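Cyclopropane mycolic acid synthase MmaA2 (Mycobacterium tuberculosis, PDB 1TPY) converts a double bond of mycolic acids into a cis-cyclopropane ring by transferring a methylene group from S-adenosyl-L-methionine. Local coordinates at residues R81-Y86 with M110-D115. Sequence-based numbering, arbitrary orientation.
Sequences RAIAQY and MDTPRD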
loop_
_atom_site.group_PDB
_atom_site.type_symbol
_atom_site.label_atom_id
_atom_site.label_comp_id
_atom_site.label_asym_id
_atom_site.label_seq_id
_atom_site.Cartn_x
_atom_site.Cartn_y
_atom_site.Cartn_z
ATOM N N ARG A 81 -5.304 13.552 4.002
ATOM C CA ARG A 81 -5.751 14.151 2.741
ATOM C C ARG A 81 -7.256 13.962 2.561
ATOM O O ARG A 81 -7.944 14.824 2.013
ATOM C CB ARG A 81 -5.021 13.509 1.558
ATOM C CG ARG A 81 -5.480 13.995 0.180
ATOM C CD ARG A 81 -5.096 15.453 -0.086
ATOM N NE ARG A 81 -5.352 15.829 -1.476
ATOM C CZ ARG A 81 -5.192 17.053 -1.971
ATOM N NH1 ARG A 81 -4.772 18.042 -1.191
ATOM N NH2 ARG A 81 -5.453 17.290 -3.254
ATOM N N ALA A 82 -7.767 12.830 3.028
ATOM C CA ALA A 82 -9.192 12.543 2.908
ATOM C C ALA A 82 -10.008 13.542 3.737
ATOM O O ALA A 82 -11.101 13.953 3.342
ATOM C CB ALA A 82 -9.474 11.116 3.362
ATOM N N ILE A 83 -9.466 13.927 4.888
ATOM C CA ILE A 83 -10.128 14.876 5.770
ATOM C C ILE A 83 -10.255 16.243 5.118
ATOM O O ILE A 83 -11.335 16.835 5.088
ATOM C CB ILE A 83 -9.340 15.066 7.073
ATOM C CG1 ILE A 83 -9.317 13.757 7.862
ATOM C CG2 ILE A 83 -9.957 16.208 7.894
ATOM C CD1 ILE A 83 -8.531 13.840 9.143
ATOM N N ALA A 84 -9.131 16.742 4.611
ATOM C CA ALA A 84 -9.070 18.051 3.973
ATOM C C ALA A 84 -9.829 18.135 2.652
ATOM O O ALA A 84 -10.580 19.081 2.412
ATOM C CB ALA A 84 -7.617 18.440 3.750
ATOM N N GLN A 85 -9.642 17.139 1.799
ATOM C CA GLN A 85 -10.283 17.143 0.496
ATOM C C GLN A 85 -11.732 16.632 0.452
ATOM O O GLN A 85 -12.508 17.059 -0.401
ATOM C CB GLN A 85 -9.430 16.342 -0.484
ATOM C CG GLN A 85 -9.651 16.732 -1.928
ATOM C CD GLN A 85 -8.912 18.005 -2.315
ATOM O OE1 GLN A 85 -8.609 18.856 -1.474
ATOM N NE2 GLN A 85 -8.637 18.146 -3.602
ATOM N N TYR A 86 -12.105 15.720 1.348
ATOM C CA TYR A 86 -13.471 15.197 1.330
ATOM C C TYR A 86 -14.250 15.416 2.619
ATOM O O TYR A 86 -15.435 15.074 2.713
ATOM C CB TYR A 86 -13.466 13.708 0.960
ATOM C CG TYR A 86 -12.821 13.451 -0.384
ATOM C CD1 TYR A 86 -11.444 13.279 -0.491
ATOM C CD2 TYR A 86 -13.582 13.448 -1.560
ATOM C CE1 TYR A 86 -10.831 13.111 -1.729
ATOM C CE2 TYR A 86 -12.978 13.282 -2.804
ATOM C CZ TYR A 86 -11.601 13.113 -2.881
ATOM O OH TYR A 86 -10.991 12.933 -4.103
ATOM N N MET A 110 -3.263 18.380 13.872
ATOM C CA MET A 110 -4.249 18.859 12.907
ATOM C C MET A 110 -5.324 19.678 13.593
ATOM O O MET A 110 -5.770 19.340 14.686
ATOM C CB MET A 110 -4.927 17.692 12.195
ATOM C CG MET A 110 -4.081 16.990 11.166
ATOM S SD MET A 110 -5.086 15.791 10.274
ATOM C CE MET A 110 -5.728 16.827 8.937
ATOM N N ASP A 111 -5.766 20.744 12.940
ATOM C CA ASP A 111 -6.799 21.572 13.535
ATOM C C ASP A 111 -8.111 21.440 12.781
ATOM O O ASP A 111 -8.623 22.410 12.217
ATOM C CB ASP A 111 -6.364 23.035 13.565
ATOM C CG ASP A 111 -7.269 23.877 14.425
ATOM O OD1 ASP A 111 -7.303 23.639 15.654
ATOM O OD2 ASP A 111 -7.954 24.764 13.872
ATOM N N THR A 112 -8.647 20.226 12.775
ATOM C CA THR A 112 -9.902 19.934 12.101
ATOM C C THR A 112 -10.911 19.354 13.079
ATOM O O THR A 112 -10.545 18.704 14.060
ATOM C CB THR A 112 -9.702 18.921 10.958
ATOM O OG1 THR A 112 -10.979 18.514 10.451
ATOM C CG2 THR A 112 -8.945 17.703 11.455
ATOM N N PRO A 113 -12.203 19.588 12.823
ATOM C CA PRO A 113 -13.259 19.073 13.696
ATOM C C PRO A 113 -13.600 17.604 13.411
ATOM O O PRO A 113 -14.297 16.954 14.194
ATOM C CB PRO A 113 -14.424 20.014 13.398
ATOM C CG PRO A 113 -14.240 20.289 11.931
ATOM C CD PRO A 113 -12.749 20.527 11.825
ATOM N N ARG A 114 -13.100 17.084 12.293
ATOM C CA ARG A 114 -13.374 15.702 11.901
ATOM C C ARG A 114 -12.730 14.696 12.846
ATOM O O ARG A 114 -11.605 14.892 13.300
ATOM C CB ARG A 114 -12.870 15.442 10.477
ATOM C CG ARG A 114 -13.480 16.323 9.392
ATOM C CD ARG A 114 -14.855 15.847 8.923
ATOM N NE ARG A 114 -15.863 15.903 9.974
ATOM C CZ ARG A 114 -17.122 16.293 9.785
ATOM N NH1 ARG A 114 -17.539 16.667 8.582
ATOM N NH2 ARG A 114 -17.970 16.305 10.804
ATOM N N ASP A 115 -13.451 13.620 13.142
ATOM C CA ASP A 115 -12.933 12.581 14.018
ATOM C C ASP A 115 -11.811 11.835 13.300
ATOM O O ASP A 115 -11.861 11.624 12.090
ATOM C CB ASP A 115 -14.045 11.609 14.406
ATOM C CG ASP A 115 -15.191 12.295 15.132
ATOM O OD1 ASP A 115 -14.924 13.054 16.091
ATOM O OD2 ASP A 115 -16.359 12.069 14.744
#
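This is a van der Waals contact in which I83 of helix 77-86 alone meets M110, T112 and R114, in the loop between helix 97-108 and strand 116-120, at the outermost parallel strand of the Rossmann-type methyltransferase sheet. The CA atoms of I83 and R114 lie 7.0 Å apart, and 189 Å² is buried in all, about half of it on I83. Its two branches have separate partners. CD1, at the end of an extended chain (chi2 178°), meets M110 tip to tip, 4.1 Å from both CE and SD of M110; the bend at chi3 of M110 (89°) turns its methyl toward the helix. CG2 sits among the loop side chains, with T112 OG1 at 3.6 Å and R114 CG at 3.8 Å. The OG1 of T112 also accepts a hydrogen bond from the backbone N of R114 (3.2 Å, N-H...O 168°), an ST turn that ties together the two loop residues that meet CG2. R114 lays its CB and CG along the isoleucine, running in the opposite direction, and then bends at chi2 and chi3, carrying the guanidinium away to a salt bridge between NH1 and D87. V90 and R116, on the two neighbouring strands, also touch I83. With T112 OG1 bonded within the loop and R114 NH1 to D87, the chemistry implies a partly buried junction resting on van der Waals packing around I83, with no directional bond between the two segments.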